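Local coordinates for putative DNA-binding protein (Salmonella choleraesuis, PDB 2HX0) that probably binds DNA and holds magnesium ions at a histidine site in a three-subunit assembly, at residues 21-26 with 118-123; 42-47 with 122-127. The protein carries 2 engineered substitutions. All coordinates share one frame; numbering follows the deposited sequence.

Overall arrangement
Contact 1 pairs strand 15-25, an outermost strand of the antiparallel sheet within this chain, with its neighbour 113-124; contact 2 takes up the far end of 113-124, where it meets the loop between helix 31-42 and strand 47-56. The two share Ile122 and Gly123, their centres lie about 14 Å apart, and the ring of Tyr21 joins them, its CE1 being 3.7 Å from Leu44 CD2. In contact 1 the side chain of Glu119 is about 7 Å from a bound magnesium ion and reaches His91 of the second subunit. In contact 2 the side chain of Ala47 is about 11 Å from that of His91, a magnesium ligand.

Contact 1: residues 21-26 with 118-123; sequences YALRLL and LELVIG. Unlike the reference sequence in segment 21-26: Leu23 (reference Phe).
At one side of the main antiparallel sheet, Tyr21-Leu25 pair with Leu118-Ile122. Tyr21 and Ile122 exchange two backbone bonds, Tyr21 N to Ile122 O and Ile122 N to Tyr21 O, both 2.8 Å, and Leu23 and Leu120 form the next hydrogen-bonded pair. At the last pair, Leu25 N reaches Leu118 O at 2.8 Å, whereas the return bond from Leu118 N to Leu25 O is weak at 3.5 Å. Between these pairs, Ala22 CA and Arg24 CA direct C-H groups at the carbonyls of Leu120 and Leu118.

Tyr21, Leu23, Leu25, Leu118, Leu120 and Ile122 share one face, which is covered partly by helix 31-42. Leu25, its CG anti to the carbonyl carbon (chi1 -58°), lies side by side with Leu118, with CD1 of Leu25 3.8 Å from CD2 of Leu118. Leu23, a departure from the reference sequence, packs against Leu120, though the placing of its CD2 is doubtful. The Tyr21 ring presents its edge to the carbonyl oxygen of Ile122, and its hydroxyl bonds to Arg19.

On the other face, Arg24 and Glu119 sit across from each other but take separate partners: Arg24 bonds to Thr116 and Thr117, while Glu119 turns to the second subunit, with a salt bridge to its Arg132 and hydrogen bonds to its Thr84 and His91. The pattern is that of an antiparallel sheet with one apolar, helix-covered face and the other at a subunit interface.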
loop_
_atom_site.group_PDB
_atom_site.type_symbol
_atom_site.label_atom_id
_atom_site.label_comp_id
_atom_site.label_asym_id
_atom_site.label_seq_id
_atom_site.Cartn_x
_atom_site.Cartn_y
_atom_site.Cartn_z
ATOM N N TYR A 21 11.905 -4.014 8.287
ATOM C CA TYR A 21 11.634 -4.549 9.611
ATOM C C TYR A 21 10.239 -5.143 9.628
ATOM O O TYR A 21 9.301 -4.548 9.107
ATOM C CB TYR A 21 11.698 -3.447 10.666
ATOM C CG TYR A 21 13.053 -2.806 10.836
ATOM C CD1 TYR A 21 13.466 -1.773 10.005
ATOM C CD2 TYR A 21 13.917 -3.227 11.844
ATOM C CE1 TYR A 21 14.711 -1.165 10.176
ATOM C CE2 TYR A 21 15.162 -2.628 12.024
ATOM C CZ TYR A 21 15.551 -1.600 11.188
ATOM O OH TYR A 21 16.777 -1.008 11.380
ATOM N N ALA A 22 10.102 -6.316 10.228
ATOM C CA ALA A 22 8.795 -6.943 10.321
ATOM C C ALA A 22 8.408 -7.006 11.788
ATOM O O ALA A 22 9.216 -7.388 12.631
ATOM C CB ALA A 22 8.835 -8.354 9.726
ATOM N N LEU A 23 7.184 -6.613 12.105
ATOM C CA LEU A 23 6.758 -6.674 13.494
ATOM C C LEU A 23 5.269 -6.894 13.618
ATOM O O LEU A 23 4.511 -6.661 12.681
ATOM C CB LEU A 23 7.153 -5.401 14.241
ATOM C CG LEU A 23 6.620 -4.063 13.728
ATOM C CD1 LEU A 23 6.521 -3.073 14.885
ATOM C CD2 LEU A 23 7.533 -3.530 12.632
ATOM N N ARG A 24 4.859 -7.367 14.787
ATOM C CA ARG A 24 3.455 -7.616 15.042
ATOM C C ARG A 24 3.066 -6.959 16.352
ATOM O O ARG A 24 3.704 -7.197 17.378
ATOM C CB ARG A 24 3.189 -9.115 15.144
ATOM C CG ARG A 24 1.731 -9.429 15.393
ATOM C CD ARG A 24 1.552 -10.396 16.542
ATOM N NE ARG A 24 0.166 -10.401 17.000
ATOM C CZ ARG A 24 -0.275 -11.090 18.046
ATOM N NH1 ARG A 24 0.561 -11.842 18.751
ATOM N NH2 ARG A 24 -1.554 -11.024 18.390
ATOM N N LEU A 25 2.026 -6.132 16.319
ATOM C CA LEU A 25 1.560 -5.469 17.531
ATOM C C LEU A 25 0.509 -6.346 18.200
ATOM O O LEU A 25 -0.176 -7.129 17.538
ATOM C CB LEU A 25 0.986 -4.093 17.205
ATOM C CG LEU A 25 1.955 -3.133 16.497
ATOM C CD1 LEU A 25 1.316 -1.756 16.432
ATOM C CD2 LEU A 25 3.291 -3.060 17.242
ATOM N N LEU A 26 0.387 -6.196 19.514
ATOM C CA LEU A 26 -0.531 -7.002 20.311
ATOM C C LEU A 26 -1.869 -6.351 20.648
ATOM O O LEU A 26 -2.012 -5.133 20.601
ATOM C CB LEU A 26 0.156 -7.399 21.621
ATOM C CG LEU A 26 1.531 -8.062 21.525
ATOM C CD1 LEU A 26 2.034 -8.378 22.929
ATOM C CD2 LEU A 26 1.440 -9.326 20.694
ATOM N N LEU A 118 -1.727 -6.448 14.525
ATOM C CA LEU A 118 -1.380 -5.456 13.514
ATOM C C LEU A 118 -0.019 -5.908 13.009
ATOM O O LEU A 118 0.969 -5.868 13.739
ATOM C CB LEU A 118 -1.299 -4.032 14.065
ATOM C CG LEU A 118 -1.255 -3.053 12.879
ATOM C CD1 LEU A 118 -2.621 -3.038 12.190
ATOM C CD2 LEU A 118 -0.886 -1.655 13.344
ATOM N N GLU A 119 0.017 -6.377 11.765
ATOM C CA GLU A 119 1.248 -6.861 11.152
ATOM C C GLU A 119 1.807 -5.751 10.288
ATOM O O GLU A 119 1.097 -5.191 9.461
ATOM C CB GLU A 119 0.949 -8.094 10.305
ATOM C CG GLU A 119 0.519 -9.301 11.134
ATOM C CD GLU A 119 -0.001 -10.449 10.287
ATOM O OE1 GLU A 119 0.519 -10.656 9.170
ATOM O OE2 GLU A 119 -0.923 -11.158 10.747
ATOM N N LEU A 120 3.084 -5.444 10.479
ATOM C CA LEU A 120 3.709 -4.362 9.741
ATOM C C LEU A 120 5.061 -4.692 9.146
ATOM O O LEU A 120 5.851 -5.423 9.737
ATOM C CB LEU A 120 3.921 -3.161 10.669
ATOM C CG LEU A 120 2.743 -2.404 11.273
ATOM C CD1 LEU A 120 3.101 -1.946 12.676
ATOM C CD2 LEU A 120 2.401 -1.216 10.386
ATOM N N VAL A 121 5.314 -4.152 7.959
ATOM C CA VAL A 121 6.621 -4.273 7.335
ATOM C C VAL A 121 7.003 -2.810 7.151
ATOM O O VAL A 121 6.332 -2.069 6.427
ATOM C CB VAL A 121 6.590 -4.974 5.973
ATOM C CG1 VAL A 121 7.987 -4.916 5.347
ATOM C CG2 VAL A 121 6.180 -6.414 6.150
ATOM N N ILE A 122 8.049 -2.387 7.847
ATOM C CA ILE A 122 8.496 -1.006 7.778
ATOM C C ILE A 122 9.822 -0.893 7.043
ATOM O O ILE A 122 10.761 -1.627 7.331
ATOM C CB ILE A 122 8.651 -0.423 9.198
ATOM C CG1 ILE A 122 7.286 -0.423 9.901
ATOM C CG2 ILE A 122 9.243 0.984 9.128
ATOM C CD1 ILE A 122 6.711 -1.758 10.238
ATOM N N GLY A 123 9.886 0.023 6.082
ATOM C CA GLY A 123 11.118 0.224 5.343
ATOM C C GLY A 123 11.866 1.427 5.886
ATOM O O GLY A 123 11.249 2.396 6.322
#

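Contact 2: residues 42-47 with 122-127; sequences NQLRAA and IGELPA. Engineered in segment 42-47: Arg45 (natural residue His).
The carboxylate of Glu124 faces the backbone of the turn Leu44-Ala46 and grips two successive amides, one with each oxygen. Glu124 OE2 accepts from Arg45 N at 2.9 Å and Glu124 OE1 from Ala46 N at 3.0 Å. Both donors come from the syn side, but neither lies in the carboxylate plane: they stand 16° and 26° out of it. The side chain sets out with CG anti to its backbone N (chi1 162°) and then bends at chi2, which turns the acid group back over the loop. Two bonds fix its rotation, and a salt bridge from OE2 to Arg148 adds a third hold, which would probably favour the charged form.

Leu44 crosses the Glu124 chain obliquely. Leu44 CD2 lies 3.8 Å from Glu124 CD, and its CB comes up to OE1, so that apolar carbon lines the stem and flank of the acid. Beyond it, Ala47 CB rests 4.0 Å from Ile122 CG2.

Ala46 points its methyl toward the other segment, where Ala46 CB is 4.1 Å from Leu125 CB, while Leu125 N donates to Ala46 O at 2.8 Å, tilted from the carbonyl plane. Ala47 and Glu124 then form a non-hydrogen-bonded antiparallel pair, their CA atoms 4.2 Å apart. The engineered Arg45 contributes to the grip through its backbone N, the end of its side chain leading away.

Upstream, helix 31-42 ends in a Schellman motif, with Gln43 at positive phi. A buried carboxylate caught by consecutive loop amides here marks a helix-to-strand connection, at the point where the chain enters strand 47-56 and pairs with the end of 113-124.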
loop_
_atom_site.group_PDB
_atom_site.type_symbol
_atom_site.label_atom_id
_atom_site.label_comp_id
_atom_site.label_asym_id
_atom_site.label_seq_id
_atom_site.Cartn_x
_atom_site.Cartn_y
_atom_site.Cartn_z
ATOM N N ASN A 42 15.048 1.660 17.061
ATOM C CA ASN A 42 15.958 1.440 15.948
ATOM C C ASN A 42 16.535 2.717 15.349
ATOM O O ASN A 42 17.238 2.667 14.338
ATOM C CB ASN A 42 15.244 0.630 14.864
ATOM C CG ASN A 42 14.813 -0.734 15.355
ATOM O OD1 ASN A 42 13.648 -0.954 15.687
ATOM N ND2 ASN A 42 15.761 -1.655 15.425
ATOM N N GLN A 43 16.253 3.847 15.987
ATOM C CA GLN A 43 16.738 5.144 15.532
ATOM C C GLN A 43 16.523 5.332 14.033
ATOM O O GLN A 43 17.435 5.714 13.301
ATOM C CB GLN A 43 18.222 5.301 15.873
ATOM C CG GLN A 43 18.491 5.401 17.369
ATOM C CD GLN A 43 17.937 6.678 17.970
ATOM O OE1 GLN A 43 18.413 7.775 17.672
ATOM N NE2 GLN A 43 16.917 6.546 18.809
ATOM N N LEU A 44 15.305 5.059 13.581
ATOM C CA LEU A 44 14.973 5.204 12.168
ATOM C C LEU A 44 14.886 6.687 11.804
ATOM O O LEU A 44 14.215 7.463 12.486
ATOM C CB LEU A 44 13.647 4.499 11.873
ATOM C CG LEU A 44 13.603 3.014 12.257
ATOM C CD1 LEU A 44 12.270 2.410 11.818
ATOM C CD2 LEU A 44 14.771 2.272 11.617
ATOM N N ARG A 45 15.555 7.070 10.718
ATOM C CA ARG A 45 15.576 8.464 10.284
ATOM C C ARG A 45 14.831 8.753 8.981
ATOM O O ARG A 45 14.621 9.912 8.640
ATOM C CB ARG A 45 17.021 8.956 10.124
ATOM C CG ARG A 45 17.906 8.805 11.358
ATOM C CD ARG A 45 17.348 9.546 12.558
ATOM N NE ARG A 45 17.232 10.984 12.336
ATOM C CZ ARG A 45 18.262 11.819 12.229
ATOM N NH1 ARG A 45 18.043 13.113 12.026
ATOM N NH2 ARG A 45 19.505 11.367 12.325
ATOM N N ALA A 46 14.439 7.715 8.253
ATOM C CA ALA A 46 13.726 7.909 6.988
ATOM C C ALA A 46 12.958 6.636 6.660
ATOM O O ALA A 46 13.360 5.860 5.796
ATOM C CB ALA A 46 14.714 8.221 5.880
ATOM N N ALA A 47 11.835 6.440 7.340
ATOM C CA ALA A 47 11.057 5.230 7.159
ATOM C C ALA A 47 9.681 5.452 6.556
ATOM O O ALA A 47 9.201 6.579 6.466
ATOM C CB ALA A 47 10.926 4.507 8.510
ATOM N N ILE A 122 8.049 -2.387 7.847
ATOM C CA ILE A 122 8.496 -1.006 7.778
ATOM C C ILE A 122 9.822 -0.893 7.043
ATOM O O ILE A 122 10.761 -1.627 7.331
ATOM C CB ILE A 122 8.651 -0.423 9.198
ATOM C CG1 ILE A 122 7.286 -0.423 9.901
ATOM C CG2 ILE A 122 9.243 0.984 9.128
ATOM C CD1 ILE A 122 6.711 -1.758 10.238
ATOM N N GLY A 123 9.886 0.023 6.082
ATOM C CA GLY A 123 11.118 0.224 5.343
ATOM C C GLY A 123 11.866 1.427 5.886
ATOM O O GLY A 123 11.249 2.396 6.322
ATOM N N GLU A 124 13.193 1.346 5.887
ATOM C CA GLU A 124 14.058 2.436 6.344
ATOM C C GLU A 124 15.044 2.696 5.206
ATOM O O GLU A 124 15.571 1.757 4.611
ATOM C CB GLU A 124 14.820 2.032 7.615
ATOM C CG GLU A 124 16.058 2.894 7.926
ATOM C CD GLU A 124 15.735 4.270 8.500
ATOM O OE1 GLU A 124 14.589 4.738 8.358
ATOM O OE2 GLU A 124 16.643 4.894 9.091
ATOM N N LEU A 125 15.279 3.968 4.901
ATOM C CA LEU A 125 16.196 4.347 3.822
ATOM C C LEU A 125 17.476 4.888 4.462
ATOM O O LEU A 125 17.579 6.078 4.755
ATOM C CB LEU A 125 15.528 5.414 2.950
ATOM C CG LEU A 125 14.172 4.967 2.391
ATOM C CD1 LEU A 125 13.374 6.169 1.905
ATOM C CD2 LEU A 125 14.396 3.962 1.274
ATOM N N PRO A 126 18.483 4.014 4.662
ATOM C CA PRO A 126 19.755 4.391 5.284
ATOM C C PRO A 126 20.550 5.549 4.689
ATOM O O PRO A 126 21.343 6.168 5.395
ATOM C CB PRO A 126 20.551 3.082 5.272
ATOM C CG PRO A 126 19.484 2.019 5.264
ATOM C CD PRO A 126 18.504 2.594 4.270
ATOM N N ALA A 127 20.352 5.851 3.410
ATOM C CA ALA A 127 21.100 6.940 2.789
ATOM C C ALA A 127 20.407 8.293 2.905
ATOM O O ALA A 127 20.959 9.319 2.494
ATOM C CB ALA A 127 21.366 6.616 1.316
#